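Local coordinates for protein P-granule scaffold (Caenorhabditis japonica, PDB 5W4A) that is a germ-granule (P-granule) scaffold whose N-terminal domain, a largely helical unit seen here as a pair of subunits, probably contributes to granule assembly and mRNA repression, at residues 15-20 with 138-143; 144-149 with 157-162. All coordinates share one frame; numbering follows the deposited sequence.

Contact 1. Residues 15-20 with 138-143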
loop_
_atom_site.group_PDB
_atom_site.type_symbol
_atom_site.label_atom_id
_atom_site.label_comp_id
_atom_site.label_asym_id
_atom_site.label_seq_id
_atom_site.Cartn_x
_atom_site.Cartn_y
_atom_site.Cartn_z
ATOM N N ARG C 15 -13.675 7.421 9.829
ATOM C CA ARG C 15 -12.304 7.153 10.233
ATOM C C ARG C 15 -11.359 8.098 9.486
ATOM O O ARG C 15 -11.438 8.229 8.254
ATOM C CB ARG C 15 -11.989 5.694 9.911
ATOM C CG ARG C 15 -10.590 5.254 10.130
ATOM C CD ARG C 15 -10.546 3.701 9.885
ATOM N NE ARG C 15 -9.200 3.224 9.725
ATOM C CZ ARG C 15 -8.404 2.782 10.682
ATOM N NH1 ARG C 15 -8.794 2.740 11.959
ATOM N NH2 ARG C 15 -7.213 2.369 10.342
ATOM N N THR C 16 -10.504 8.798 10.237
ATOM C CA THR C 16 -9.716 9.895 9.675
ATOM C C THR C 16 -8.393 10.068 10.414
ATOM O O THR C 16 -8.297 9.860 11.616
ATOM C CB THR C 16 -10.537 11.203 9.688
ATOM O OG1 THR C 16 -9.773 12.257 9.077
ATOM C CG2 THR C 16 -10.933 11.637 11.063
ATOM N N TYR C 17 -7.339 10.409 9.655
ATOM C CA TYR C 17 -6.103 10.946 10.225
ATOM C C TYR C 17 -6.032 12.458 10.015
ATOM O O TYR C 17 -5.817 13.220 10.967
ATOM C CB TYR C 17 -4.841 10.270 9.622
ATOM C CG TYR C 17 -3.638 10.983 10.117
ATOM C CD1 TYR C 17 -3.249 10.883 11.453
ATOM C CD2 TYR C 17 -2.950 11.866 9.292
ATOM C CE1 TYR C 17 -2.225 11.640 11.965
ATOM C CE2 TYR C 17 -1.912 12.614 9.783
ATOM C CZ TYR C 17 -1.551 12.497 11.120
ATOM O OH TYR C 17 -0.524 13.228 11.644
ATOM N N PHE C 18 -6.245 12.906 8.774
ATOM C CA PHE C 18 -5.930 14.284 8.383
ATOM C C PHE C 18 -7.035 15.282 8.727
ATOM O O PHE C 18 -6.768 16.484 8.778
ATOM C CB PHE C 18 -5.663 14.352 6.874
ATOM C CG PHE C 18 -4.360 13.726 6.444
ATOM C CD1 PHE C 18 -4.319 12.426 5.952
ATOM C CD2 PHE C 18 -3.165 14.451 6.522
ATOM C CE1 PHE C 18 -3.120 11.859 5.560
ATOM C CE2 PHE C 18 -1.969 13.885 6.119
ATOM C CZ PHE C 18 -1.939 12.586 5.656
ATOM N N PHE C 19 -8.273 14.822 8.956
ATOM C CA PHE C 19 -9.436 15.714 9.077
ATOM C C PHE C 19 -10.336 15.391 10.282
ATOM O O PHE C 19 -11.561 15.338 10.154
ATOM C CB PHE C 19 -10.252 15.654 7.787
ATOM C CG PHE C 19 -9.482 16.095 6.556
ATOM C CD1 PHE C 19 -9.188 17.419 6.368
ATOM C CD2 PHE C 19 -9.032 15.157 5.625
ATOM C CE1 PHE C 19 -8.466 17.840 5.229
ATOM C CE2 PHE C 19 -8.316 15.562 4.504
ATOM C CZ PHE C 19 -8.038 16.915 4.324
ATOM N N PRO C 20 -9.775 15.215 11.470
ATOM C CA PRO C 20 -10.667 14.878 12.611
ATOM C C PRO C 20 -11.721 15.927 12.949
ATOM O O PRO C 20 -12.857 15.545 13.268
ATOM C CB PRO C 20 -9.686 14.687 13.771
ATOM C CG PRO C 20 -8.454 15.406 13.376
ATOM C CD PRO C 20 -8.361 15.255 11.903
ATOM N N ALA C 138 3.693 4.863 10.966
ATOM C CA ALA C 138 4.766 4.895 9.969
ATOM C C ALA C 138 4.204 4.913 8.561
ATOM O O ALA C 138 4.750 5.579 7.677
ATOM C CB ALA C 138 5.681 3.686 10.125
ATOM N N LYS C 139 3.129 4.161 8.336
ATOM C CA LYS C 139 2.514 4.112 7.022
ATOM C C LYS C 139 1.884 5.453 6.651
ATOM O O LYS C 139 1.952 5.867 5.493
ATOM C CB LYS C 139 1.499 2.969 6.978
ATOM C CG LYS C 139 2.151 1.593 7.057
ATOM C CD LYS C 139 1.117 0.503 7.326
ATOM C CE LYS C 139 1.793 -0.843 7.626
ATOM N NZ LYS C 139 2.743 -1.262 6.576
ATOM N N ILE C 140 1.308 6.165 7.619
ATOM C CA ILE C 140 0.787 7.506 7.329
ATOM C C ILE C 140 1.921 8.444 6.921
ATOM O O ILE C 140 1.794 9.212 5.960
ATOM C CB ILE C 140 0.006 8.049 8.533
ATOM C CG1 ILE C 140 -1.264 7.227 8.771
ATOM C CG2 ILE C 140 -0.320 9.559 8.345
ATOM C CD1 ILE C 140 -1.859 7.453 10.131
ATOM N N LEU C 141 3.034 8.407 7.655
ATOM C CA LEU C 141 4.206 9.210 7.304
ATOM C C LEU C 141 4.679 8.924 5.875
ATOM O O LEU C 141 4.961 9.856 5.106
ATOM C CB LEU C 141 5.328 8.931 8.310
ATOM C CG LEU C 141 6.695 9.525 7.982
ATOM C CD1 LEU C 141 6.641 11.038 7.840
ATOM C CD2 LEU C 141 7.634 9.127 9.074
ATOM N N ALA C 142 4.761 7.646 5.509
ATOM C CA ALA C 142 5.189 7.276 4.160
ATOM C C ALA C 142 4.261 7.860 3.107
ATOM O O ALA C 142 4.726 8.410 2.105
ATOM C CB ALA C 142 5.255 5.756 4.048
ATOM N N ILE C 143 2.945 7.754 3.313
ATOM C CA ILE C 143 1.993 8.288 2.339
ATOM C C ILE C 143 2.117 9.807 2.256
ATOM O O ILE C 143 2.059 10.391 1.163
ATOM C CB ILE C 143 0.562 7.839 2.684
ATOM C CG1 ILE C 143 0.430 6.350 2.444
ATOM C CG2 ILE C 143 -0.489 8.616 1.837
ATOM C CD1 ILE C 143 -0.797 5.756 3.146
#
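Tyr17 lays one face of its ring against Ile140, a clear example of how a helix can receive a buried aromatic side chain without any polar bond between the two. Segment 15-20 is the turn from strand 14-16 into helix 20-28, here packed on helix 136-148. From the backbone outward, Tyr17 CB first meets the end of the isoleucine, lying 4.1 Å from Ile140 CD1. The ring root, Tyr17 CG, is equally far, 4.0 Å, from Ile140 CD1 and CG2, while Tyr17 CD1 stays with Ile140 CD1 at 3.9 Å. Across the ring the other methyl takes over: Tyr17 CD2 is 3.6 Å from Ile140 CG2, with CE2 hardly farther. That methyl stands 22° off the ring normal, a CH-pi contact displaced toward the rim. At the tip, Tyr17 OH leaves the helix behind and hydrogen-bonds Asp79 of helix 71-84. With CG anti to the backbone N (chi1 173°), the ring can reach helix 136-148 with its face and Asp79 with its hydroxyl.

Phe18 joins from the same turn. Tyr17 CD2 lies 3.5 Å above the centre of the Phe18 ring, and Phe18 CZ approaches Ile140 CG2 at 4.4 Å. The chemistry is therefore divided: the interface to the helix is purely apolar and buried, while the Tyr17 hydroxyl and the amides of Tyr17 and Phe18 find aspartates, Asp79 and Asp171, on helices 71-84 and 169-179.

Contact 2. Residues 144-149 with 157-162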
loop_
_atom_site.group_PDB
_atom_site.type_symbol
_atom_site.label_atom_id
_atom_site.label_comp_id
_atom_site.label_asym_id
_atom_site.label_seq_id
_atom_site.Cartn_x
_atom_site.Cartn_y
_atom_site.Cartn_z
ATOM N N LEU C 144 2.267 10.479 3.402
ATOM C CA LEU C 144 2.456 11.930 3.405
ATOM C C LEU C 144 3.681 12.339 2.586
ATOM O O LEU C 144 3.598 13.245 1.732
ATOM C CB LEU C 144 2.574 12.432 4.843
ATOM C CG LEU C 144 2.799 13.919 5.006
ATOM C CD1 LEU C 144 1.680 14.770 4.401
ATOM C CD2 LEU C 144 2.979 14.229 6.498
ATOM N N ILE C 145 4.814 11.670 2.823
ATOM C CA ILE C 145 6.041 11.960 2.077
ATOM C C ILE C 145 5.826 11.743 0.578
ATOM O O ILE C 145 6.225 12.580 -0.257
ATOM C CB ILE C 145 7.214 11.119 2.624
ATOM C CG1 ILE C 145 7.679 11.679 3.963
ATOM C CG2 ILE C 145 8.404 11.152 1.654
ATOM C CD1 ILE C 145 8.585 10.766 4.728
ATOM N N LYS C 146 5.194 10.629 0.201
ATOM C CA LYS C 146 5.005 10.337 -1.213
ATOM C C LYS C 146 4.090 11.363 -1.858
ATOM O O LYS C 146 4.296 11.736 -3.018
ATOM C CB LYS C 146 4.466 8.915 -1.369
ATOM C CG LYS C 146 5.504 7.867 -0.987
ATOM C CD LYS C 146 4.949 6.472 -0.921
ATOM C CE LYS C 146 6.005 5.418 -0.433
ATOM N NZ LYS C 146 7.197 5.401 -1.347
ATOM N N THR C 147 3.098 11.852 -1.109
ATOM C CA THR C 147 2.205 12.899 -1.594
ATOM C C THR C 147 2.950 14.223 -1.798
ATOM O O THR C 147 2.831 14.858 -2.859
ATOM C CB THR C 147 1.057 13.048 -0.589
ATOM O OG1 THR C 147 0.283 11.847 -0.585
ATOM C CG2 THR C 147 0.135 14.212 -0.990
ATOM N N ILE C 148 3.755 14.629 -0.804
ATOM C CA ILE C 148 4.554 15.856 -0.865
ATOM C C ILE C 148 5.502 15.825 -2.064
ATOM O O ILE C 148 5.708 16.845 -2.749
ATOM C CB ILE C 148 5.330 16.035 0.459
ATOM C CG1 ILE C 148 4.359 16.354 1.607
ATOM C CG2 ILE C 148 6.409 17.114 0.315
ATOM C CD1 ILE C 148 4.995 16.100 2.979
ATOM N N ASN C 149 6.089 14.662 -2.342
ATOM C CA ASN C 149 7.081 14.526 -3.406
ATOM C C ASN C 149 6.456 14.355 -4.782
ATOM O O ASN C 149 7.197 14.329 -5.778
ATOM C CB ASN C 149 7.996 13.348 -3.094
ATOM C CG ASN C 149 9.086 13.707 -2.100
ATOM O OD1 ASN C 149 9.355 14.880 -1.843
ATOM N ND2 ASN C 149 9.732 12.690 -1.546
ATOM N N PHE C 157 -2.730 12.007 -6.767
ATOM C CA PHE C 157 -3.906 11.162 -6.554
ATOM C C PHE C 157 -3.519 9.700 -6.327
ATOM O O PHE C 157 -4.046 9.038 -5.421
ATOM C CB PHE C 157 -4.868 11.277 -7.739
ATOM C CG PHE C 157 -6.036 10.368 -7.617
ATOM C CD1 PHE C 157 -7.034 10.645 -6.694
ATOM C CD2 PHE C 157 -6.138 9.215 -8.376
ATOM C CE1 PHE C 157 -8.100 9.806 -6.548
ATOM C CE2 PHE C 157 -7.225 8.384 -8.240
ATOM C CZ PHE C 157 -8.200 8.682 -7.314
ATOM N N THR C 158 -2.581 9.188 -7.120
ATOM C CA THR C 158 -2.140 7.806 -6.965
ATOM C C THR C 158 -1.566 7.563 -5.574
ATOM O O THR C 158 -1.868 6.538 -4.938
ATOM C CB THR C 158 -1.095 7.482 -8.048
ATOM O OG1 THR C 158 -1.700 7.631 -9.340
ATOM C CG2 THR C 158 -0.560 6.086 -7.911
ATOM N N GLU C 159 -0.749 8.484 -5.084
ATOM C CA GLU C 159 -0.129 8.290 -3.771
ATOM C C GLU C 159 -1.147 8.484 -2.638
ATOM O O GLU C 159 -1.178 7.695 -1.686
ATOM C CB GLU C 159 1.075 9.221 -3.594
ATOM C CG GLU C 159 2.206 8.943 -4.595
ATOM C CD GLU C 159 2.835 7.537 -4.485
ATOM O OE1 GLU C 159 2.586 6.788 -3.527
ATOM O OE2 GLU C 159 3.626 7.193 -5.401
ATOM N N LEU C 160 -2.007 9.498 -2.735
ATOM C CA LEU C 160 -3.058 9.675 -1.726
ATOM C C LEU C 160 -4.015 8.486 -1.686
ATOM O O LEU C 160 -4.612 8.182 -0.641
ATOM C CB LEU C 160 -3.831 10.956 -2.015
ATOM C CG LEU C 160 -3.126 12.252 -1.673
ATOM C CD1 LEU C 160 -3.792 13.454 -2.321
ATOM C CD2 LEU C 160 -3.065 12.422 -0.153
ATOM N N SER C 161 -4.224 7.825 -2.822
ATOM C CA SER C 161 -5.098 6.662 -2.866
ATOM C C SER C 161 -4.622 5.572 -1.913
ATOM O O SER C 161 -5.435 4.764 -1.456
ATOM C CB SER C 161 -5.171 6.096 -4.288
ATOM O OG SER C 161 -5.952 6.929 -5.158
ATOM N N GLU C 162 -3.323 5.557 -1.581
ATOM C CA GLU C 162 -2.813 4.561 -0.639
ATOM C C GLU C 162 -3.453 4.717 0.737
ATOM O O GLU C 162 -3.444 3.761 1.525
ATOM C CB GLU C 162 -1.278 4.667 -0.520
ATOM C CG GLU C 162 -0.528 4.258 -1.787
ATOM C CD GLU C 162 -0.670 2.792 -2.102
ATOM O OE1 GLU C 162 -0.595 1.950 -1.164
ATOM O OE2 GLU C 162 -0.943 2.489 -3.283
HETATM O O HOH W 1 6.186 5.947 -4.103
#
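A helical hairpin, in which helix 136-148 turns back into helix 153-160 through a short connection, is closed here by two neighbouring pairs: Lys146 with Glu159, and Thr147 with Leu160. The backbones come near, with Thr147 CA and Glu159 CA 5.6 Å apart.

The first pair shows that opposite charges need not touch in order to be joined. Lys146 and Glu159 meet through the lysine's aliphatic part, Lys146 CD lying 3.5 Å from Glu159 OE1 and Lys146 CB nearly as close. The ammonium group continues past the carboxylate, leaving Lys146 NZ 5.3 Å from Glu159 OE1. One water spans the difference: it accepts from Lys146 NZ at 3.0 Å and donates to Glu159 OE2. The glutamate is folded at its second torsion (chi2 -62°), which brings Glu159 OE1 against the lysine methylenes, the two chains crossing at a slant, and the separated charges probably still attract.

The second pair mixes a hydroxyl with methyls. Thr147 and Leu160 cross at about a right angle, and Leu160 CD2 packs 3.4 Å from Thr147 OG1 and 3.8 Å from Thr147 CG2. Because Thr147 OG1 lies beside its own backbone N (chi1 -65°), it can hydrogen-bond the carbonyl of Ile143 one turn back, so the polar atom under the leucine is already satisfied.

Around the hairpin, Leu144 and Ile148 pack on helix 71-84, Ile145 on helix 116-131, and Phe157 on helix 187-201. Segment 157-162 also meets the second subunit: Glu162 forms a salt bridge with Lys131 of the second subunit, and Thr158 a hydrogen bond with Arg128 of that same neighbouring chain.

How the contacts relate
Successive turns of helix 136-148 serve contact 1 and then contact 2, whose centres lie 11 Å apart, so that one helix links the N-terminal turn to the hairpin beside the second subunit. The two are in direct touch. Ile143, from the helix segment of contact 1, packs its CG2 3.7 Å from Glu159 O and its CD1 equally close to Glu162 O. A second touch comes from Phe18, whose CE2 lies 4.1 Å from Leu144 CD1, joining 15-20 to 144-149. A bound imidazole, probably from the crystallisation liquor, lies about 3 Å, nearest atoms, from the Tyr17 side chain, so it borders contact 1 and may mark a pocket there.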